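Local coordinates for protein PcyX_EBK42635 (Marine metagenome, PDB 5OWG) that probably reduces biliverdin to phycoerythrobilin in a four-electron, ferredoxin-dependent reaction, as a phage-type member of the ferredoxin-dependent bilin reductases, at residues 54-58 and 180-184; 85-89 and 117-121. All blocks are in the same frame, centred on the assembly; numbering follows the deposited sequence.

Contact 1: 54-58 and 180-184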
ATOM      1  N   ASN A  54      -3.215  -8.075  10.678  1.00 39.19           N
ATOM      2  CA  ASN A  54      -3.278  -8.495  12.069  1.00 35.47           C
ATOM      3  C   ASN A  54      -4.621  -8.047  12.634  1.00 42.74           C
ATOM      4  O   ASN A  54      -5.481  -7.535  11.911  1.00 38.79           O
ATOM      5  CB  ASN A  54      -2.085  -7.956  12.876  1.00 43.44           C
ATOM      6  CG  ASN A  54      -2.179  -6.465  13.171  1.00 31.78           C
ATOM      7  OD1 ASN A  54      -3.169  -5.805  12.854  1.00 33.19           O
ATOM      8  ND2 ASN A  54      -1.134  -5.926  13.795  1.00 42.52           N
ATOM      9  N   ARG A  55      -4.796  -8.256  13.941  1.00 39.04           N
ATOM     10  CA  ARG A  55      -6.052  -7.908  14.595  1.00 40.85           C
ATOM     11  C   ARG A  55      -6.486  -6.488  14.258  1.00 37.52           C
ATOM     12  O   ARG A  55      -7.679  -6.225  14.062  1.00 37.22           O
ATOM     13  CB  ARG A  55      -5.905  -8.079  16.110  1.00 48.06           C
ATOM     14  CG  ARG A  55      -6.975  -7.372  16.942  1.00 43.37           C
ATOM     15  CD  ARG A  55      -6.853  -7.718  18.423  1.00 47.54           C
ATOM     16  NE  ARG A  55      -7.764  -6.930  19.251  1.00 56.06           N
ATOM     17  CZ  ARG A  55      -7.731  -6.893  20.581  1.00 55.89           C
ATOM     18  NH1 ARG A  55      -6.825  -7.598  21.249  1.00 50.01           N
ATOM     19  NH2 ARG A  55      -8.601  -6.148  21.248  1.00 52.40           N
ATOM     20  N   TYR A  56      -5.533  -5.564  14.174  1.00 34.14           N
ATOM     21  CA  TYR A  56      -5.860  -4.151  14.052  1.00 49.40           C
ATOM     22  C   TYR A  56      -5.849  -3.648  12.615  1.00 44.48           C
ATOM     23  O   TYR A  56      -6.454  -2.607  12.337  1.00 38.91           O
ATOM     24  CB  TYR A  56      -4.878  -3.322  14.888  1.00 41.20           C
ATOM     25  CG  TYR A  56      -4.791  -3.766  16.334  1.00 50.71           C
ATOM     26  CD1 TYR A  56      -5.749  -3.378  17.259  1.00 45.26           C
ATOM     27  CD2 TYR A  56      -3.752  -4.577  16.767  1.00 52.35           C
ATOM     28  CE1 TYR A  56      -5.676  -3.784  18.579  1.00 49.47           C
ATOM     29  CE2 TYR A  56      -3.667  -4.987  18.084  1.00 54.86           C
ATOM     30  CZ  TYR A  56      -4.632  -4.588  18.986  1.00 57.51           C
ATOM     31  OH  TYR A  56      -4.557  -4.993  20.298  1.00 66.89           O
ATOM     32  N   ILE A  57      -5.183  -4.353  11.705  1.00 39.63           N
ATOM     33  CA  ILE A  57      -5.047  -3.935  10.314  1.00 35.47           C
ATOM     34  C   ILE A  57      -5.568  -5.071   9.446  1.00 33.17           C
ATOM     35  O   ILE A  57      -4.919  -6.119   9.330  1.00 36.97           O
ATOM     36  CB  ILE A  57      -3.592  -3.591   9.965  1.00 47.66           C
ATOM     37  CG1 ILE A  57      -3.113  -2.391  10.789  1.00 47.91           C
ATOM     38  CG2 ILE A  57      -3.440  -3.305   8.476  1.00 41.14           C
ATOM     39  CD1 ILE A  57      -1.613  -2.355  10.986  1.00 43.16           C
ATOM     40  N   ARG A  58      -6.735  -4.870   8.827  1.00 42.80           N
ATOM     41  CA  ARG A  58      -7.335  -5.938   8.034  1.00 44.19           C
ATOM     42  C   ARG A  58      -6.527  -6.237   6.779  1.00 36.88           C
ATOM     43  O   ARG A  58      -6.503  -7.387   6.324  1.00 31.97           O
ATOM     44  CB  ARG A  58      -8.778  -5.588   7.658  1.00 44.65           C
ATOM     45  CG  ARG A  58      -8.937  -4.462   6.644  1.00 47.31           C
ATOM     46  CD  ARG A  58     -10.385  -4.349   6.192  1.00 48.27           C
ATOM     47  NE  ARG A  58     -10.581  -3.252   5.247  1.00 51.07           N
ATOM     48  CZ  ARG A  58     -10.445  -3.352   3.928  1.00 44.29           C
ATOM     49  NH1 ARG A  58     -10.107  -4.506   3.365  1.00 42.44           N
ATOM     50  NH2 ARG A  58     -10.646  -2.288   3.164  1.00 33.08           N
ATOM     51  N   ILE A 180      -2.134   3.023  15.285  1.00 54.82           N
ATOM     52  CA  ILE A 180      -3.453   2.616  14.805  1.00 46.47           C
ATOM     53  C   ILE A 180      -4.132   1.704  15.817  1.00 39.06           C
ATOM     54  O   ILE A 180      -5.365   1.669  15.906  1.00 38.81           O
ATOM     55  CB  ILE A 180      -3.337   1.943  13.420  1.00 40.74           C
ATOM     56  CG1 ILE A 180      -4.719   1.750  12.789  1.00 39.80           C
ATOM     57  CG2 ILE A 180      -2.640   0.590  13.525  1.00 41.18           C
ATOM     58  CD1 ILE A 180      -5.405   3.046  12.380  1.00 55.24           C
ATOM     59  N   ARG A 181      -3.346   0.959  16.597  1.00 49.94           N
ATOM     60  CA  ARG A 181      -3.919   0.070  17.604  1.00 50.30           C
ATOM     61  C   ARG A 181      -4.803   0.838  18.580  1.00 52.46           C
ATOM     62  O   ARG A 181      -5.819   0.315  19.053  1.00 61.12           O
ATOM     63  CB  ARG A 181      -2.800  -0.655  18.354  1.00 56.09           C
ATOM     64  CG  ARG A 181      -1.941  -1.554  17.477  1.00 63.90           C
ATOM     65  CD  ARG A 181      -0.489  -1.576  17.934  1.00 68.63           C
ATOM     66  NE  ARG A 181      -0.321  -2.166  19.258  1.00 73.41           N
ATOM     67  CZ  ARG A 181       0.791  -2.072  19.983  1.00 68.06           C
ATOM     68  NH1 ARG A 181       1.836  -1.399  19.522  1.00 62.50           N
ATOM     69  NH2 ARG A 181       0.855  -2.644  21.177  1.00 68.78           N
ATOM     70  N   ASN A 182      -4.438   2.085  18.884  1.00 50.86           N
ATOM     71  CA  ASN A 182      -5.130   2.871  19.902  1.00 62.74           C
ATOM     72  C   ASN A 182      -6.518   3.325  19.478  1.00 60.53           C
ATOM     73  O   ASN A 182      -7.159   4.068  20.231  1.00 64.63           O
ATOM     74  CB  ASN A 182      -4.300   4.103  20.265  1.00 58.23           C
ATOM     75  CG  ASN A 182      -2.997   3.750  20.944  1.00 63.88           C
ATOM     76  OD1 ASN A 182      -2.960   2.919  21.851  1.00 71.91           O
ATOM     77  ND2 ASN A 182      -1.914   4.382  20.506  1.00 65.11           N
ATOM     78  N   HIS A 183      -7.000   2.914  18.305  1.00 56.85           N
ATOM     79  CA  HIS A 183      -8.267   3.399  17.769  1.00 53.41           C
ATOM     80  C   HIS A 183      -9.231   2.261  17.456  1.00 57.54           C
ATOM     81  O   HIS A 183     -10.185   2.448  16.694  1.00 65.79           O
ATOM     82  CB  HIS A 183      -7.999   4.249  16.529  1.00 60.32           C
ATOM     83  CG  HIS A 183      -7.216   5.490  16.821  1.00 70.90           C
ATOM     84  ND1 HIS A 183      -7.794   6.632  17.331  1.00 57.19           N
ATOM     85  CD2 HIS A 183      -5.895   5.759  16.697  1.00 71.54           C
ATOM     86  CE1 HIS A 183      -6.864   7.556  17.499  1.00 69.35           C
ATOM     87  NE2 HIS A 183      -5.703   7.052  17.122  1.00 65.12           N
ATOM     88  N   GLU A 184      -8.999   1.086  18.033  1.00 58.24           N
ATOM     89  CA  GLU A 184      -9.908  -0.038  17.871  1.00 65.05           C
ATOM     90  C   GLU A 184     -11.180   0.187  18.682  1.00 57.47           C
ATOM     91  O   GLU A 184     -11.121   0.447  19.888  1.00 72.09           O
ATOM     92  CB  GLU A 184      -9.214  -1.324  18.317  1.00 61.89           C
ATOM     93  CG  GLU A 184     -10.008  -2.595  18.090  1.00 52.84           C
ATOM     94  CD  GLU A 184      -9.374  -3.793  18.769  1.00 58.20           C
ATOM     95  OE1 GLU A 184      -9.384  -3.843  20.018  1.00 64.90           O
ATOM     96  OE2 GLU A 184      -8.852  -4.676  18.057  1.00 50.75           O
TER

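Contact 2: 85-89 and 117-121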
ATOM      1  N   THR A  85     -13.843  -1.804  13.003  1.00 52.97           N
ATOM      2  CA  THR A  85     -14.310  -0.932  14.078  1.00 68.66           C
ATOM      3  C   THR A  85     -13.390   0.263  14.289  1.00 66.02           C
ATOM      4  O   THR A  85     -13.681   1.115  15.135  1.00 65.45           O
ATOM      5  CB  THR A  85     -14.454  -1.694  15.404  1.00 53.80           C
ATOM      6  OG1 THR A  85     -13.184  -2.216  15.814  1.00 57.61           O
ATOM      7  CG2 THR A  85     -15.462  -2.828  15.282  1.00 56.22           C
ATOM      8  N   ASN A  86     -12.293   0.341  13.545  1.00 61.85           N
ATOM      9  CA  ASN A  86     -11.368   1.458  13.626  1.00 53.81           C
ATOM     10  C   ASN A  86     -11.758   2.528  12.616  1.00 71.68           C
ATOM     11  O   ASN A  86     -12.234   2.231  11.516  1.00 65.85           O
ATOM     12  CB  ASN A  86      -9.939   0.982  13.367  1.00 63.68           C
ATOM     13  CG  ASN A  86      -8.903   2.054  13.637  1.00 61.53           C
ATOM     14  OD1 ASN A  86      -9.178   3.249  13.523  1.00 75.09           O
ATOM     15  ND2 ASN A  86      -7.698   1.627  13.994  1.00 54.01           N
ATOM     16  N   GLY A  87     -11.552   3.784  13.003  1.00 79.80           N
ATOM     17  CA  GLY A  87     -11.872   4.907  12.144  1.00 67.97           C
ATOM     18  C   GLY A  87     -10.636   5.659  11.701  1.00 53.04           C
ATOM     19  O   GLY A  87     -10.721   6.814  11.274  1.00 56.02           O
ATOM     20  N   GLY A  88      -9.479   5.009  11.791  1.00 68.84           N
ATOM     21  CA  GLY A  88      -8.220   5.657  11.512  1.00 64.35           C
ATOM     22  C   GLY A  88      -7.987   5.896  10.036  1.00 74.27           C
ATOM     23  O   GLY A  88      -8.733   5.420   9.174  1.00 66.66           O
ATOM     24  N   PRO A  89      -6.933   6.651   9.716  1.00 69.00           N
ATOM     25  CA  PRO A  89      -6.631   6.946   8.310  1.00 73.53           C
ATOM     26  C   PRO A  89      -6.115   5.730   7.556  1.00 74.85           C
ATOM     27  O   PRO A  89      -6.192   4.600   8.048  1.00 61.20           O
ATOM     28  CB  PRO A  89      -5.566   8.046   8.408  1.00 67.59           C
ATOM     29  CG  PRO A  89      -4.903   7.808   9.717  1.00 68.53           C
ATOM     30  CD  PRO A  89      -5.964   7.273  10.635  1.00 63.69           C
ATOM     31  N   HIS A 117      -8.916  13.123  12.721  1.00 85.86           N
ATOM     32  CA  HIS A 117      -8.407  11.956  13.415  1.00 85.71           C
ATOM     33  C   HIS A 117      -7.027  12.274  13.970  1.00 86.97           C
ATOM     34  O   HIS A 117      -6.214  12.890  13.264  1.00 79.41           O
ATOM     35  CB  HIS A 117      -8.327  10.741  12.487  1.00 89.42           C
ATOM     36  CG  HIS A 117      -8.417   9.433  13.205  1.00 74.44           C
ATOM     37  ND1 HIS A 117      -7.327   8.828  13.794  1.00 61.76           N
ATOM     38  CD2 HIS A 117      -9.471   8.616  13.434  1.00 61.97           C
ATOM     39  CE1 HIS A 117      -7.707   7.693  14.353  1.00 66.04           C
ATOM     40  NE2 HIS A 117      -9.003   7.541  14.151  1.00 63.23           N
ATOM     41  N   PRO A 118      -6.727  11.879  15.214  1.00 73.89           N
ATOM     42  CA  PRO A 118      -5.407  12.212  15.778  1.00 70.06           C
ATOM     43  C   PRO A 118      -4.238  11.661  14.978  1.00 73.55           C
ATOM     44  O   PRO A 118      -3.216  12.346  14.842  1.00 64.96           O
ATOM     45  CB  PRO A 118      -5.468  11.601  17.187  1.00 70.16           C
ATOM     46  CG  PRO A 118      -6.913  11.522  17.509  1.00 70.22           C
ATOM     47  CD  PRO A 118      -7.613  11.257  16.214  1.00 68.25           C
ATOM     48  N   LEU A 119      -4.349  10.441  14.445  1.00 72.24           N
ATOM     49  CA  LEU A 119      -3.201   9.819  13.792  1.00 72.05           C
ATOM     50  C   LEU A 119      -2.797  10.564  12.524  1.00 69.79           C
ATOM     51  O   LEU A 119      -1.627  10.516  12.130  1.00 66.87           O
ATOM     52  CB  LEU A 119      -3.501   8.353  13.477  1.00 70.32           C
ATOM     53  CG  LEU A 119      -2.360   7.550  12.841  1.00 65.43           C
ATOM     54  CD1 LEU A 119      -1.084   7.651  13.663  1.00 53.28           C
ATOM     55  CD2 LEU A 119      -2.764   6.094  12.677  1.00 54.51           C
ATOM     56  N   THR A 120      -3.740  11.246  11.871  1.00 61.53           N
ATOM     57  CA  THR A 120      -3.393  12.083  10.726  1.00 70.31           C
ATOM     58  C   THR A 120      -2.622  13.318  11.174  1.00 72.96           C
ATOM     59  O   THR A 120      -1.518  13.590  10.686  1.00 72.83           O
ATOM     60  CB  THR A 120      -4.656  12.497   9.967  1.00 72.49           C
ATOM     61  OG1 THR A 120      -5.411  11.335   9.604  1.00 76.49           O
ATOM     62  CG2 THR A 120      -4.289  13.279   8.707  1.00 70.27           C
ATOM     63  N   LYS A 121      -3.205  14.089  12.096  1.00 80.39           N
ATOM     64  CA  LYS A 121      -2.554  15.286  12.619  1.00 60.72           C
ATOM     65  C   LYS A 121      -1.106  14.998  12.991  1.00 64.48           C
ATOM     66  O   LYS A 121      -0.197  15.764  12.653  1.00 67.48           O
ATOM     67  CB  LYS A 121      -3.332  15.813  13.825  1.00 68.26           C
ATOM     68  CG  LYS A 121      -4.819  15.994  13.557  1.00 67.86           C
ATOM     69  CD  LYS A 121      -5.521  16.707  14.696  1.00 66.39           C
ATOM     70  CE  LYS A 121      -5.460  18.216  14.536  1.00 63.79           C
ATOM     71  NZ  LYS A 121      -5.010  18.890  15.782  1.00 75.46           N
TER

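Contact 1: 54-58 and 180-184
A salt bridge and an aromatic contact tie Arg55 and Tyr56, in the turn between strands 47-53 and 57-67, to Glu184 and Arg181 in the loop that follows helix 161-179. Arg55 grips the carboxylate side-on with two nitrogens: NE donates to Glu184 OE2 at 2.8 Å, and NH2 donates to Glu184 OE1 at 2.7 Å. Both oxygens accept through their syn lone pairs, but they are tilted out of the guanidinium plane, the two planes stand 22° apart and both bonds are bent. The paired hydrogen bonds still fix how the carboxylate is turned. Glu184 reaches across because its CG stands anti to the backbone N (chi1 -175°) and the chain runs on extended.

The Tyr56 ring is held between two aliphatic stems. Arg181 CG makes a CH-pi contact 3.8 Å from the Tyr56 ring centroid, while Arg55 CG lies over the centre of the opposite face. Glu184 OE2 also comes obliquely to within 3.3 Å of Tyr56 CE1. The guanidinium of Arg181 takes no part in the stack and pairs with Asp178 instead.

The turn is an Asx turn, continued as an Asx motif, at one end of two inner strands of the antiparallel sheet of the bilin reductase fold, which helix 161-179 packs against. Asn54 OD1 accepts from both Tyr56 N and Ile57 N, each at 2.7 Å, and these two hydrogen bonds hold the corner from which the Tyr56 side chain projects. Deeper in, Ile57 CD1 meets Ile180 CG2 at 4.0 Å; Ile57 also touches Leu80 of strand 73-82, and Ile180 touches Leu119 of helix 118-121.

Contact 2: 85-89 and 117-121
The backbone of the loop 85-89 passes the start of helix 118-121 with Gly88 and Pro89 nearest, their CA atoms 6.6 Å from that of His117 and 6.5 Å from that of Thr120, respectively. No hydrogen bond joins the two segments. Instead, Gly88 lies against the imidazole of His117, its CA 3.6 Å from the His117 ring centroid and 22° off the ring normal, a CH-pi contact. With CG swung roughly opposite the backbone N (chi1 -154°), His117 carries its ring out to Gly88. Pro89 CD adds a second, longer CH-pi contact over the ring.

This is the loop joining strands 73-82 and 90-96, neighbouring antiparallel strands of the central sheet. His117 occupies the N-cap position of the helix. The ring is held chiefly by Glu186, bonded to NE2, while ND1 takes only a weak capping bond from Leu119 N.

Beyond the histidine, the pyrrolidine of Pro89 fills the angle between Leu119 and Thr120: its CD is 3.9 Å from Leu119 CB, and its CB is 3.5 Å from Thr120 OG1, a hydroxyl that also has a weak hydrogen bond with Phe109 O. Phe109, of strand 104-110, touches Pro89 and Leu119 as well.

The centres of contacts 1 and 2 are about 10 Å apart, and both segments of contact 2 fall between those of contact 1 in sequence. The segments come in the order 54-58, 85-89, 117-121, 180-184, and the last of them bears on contact 2 directly: the rings of His183 and His117 meet with their planes at about 55°, and Ile180 O lies 3.0 Å from Asn86 ND2. Glu186, just past 184, bonds both histidines. The loop after helix 161-179 thus joins two successive connections at the same end of the sheet, and the short helix 118-121, at one end of the domain.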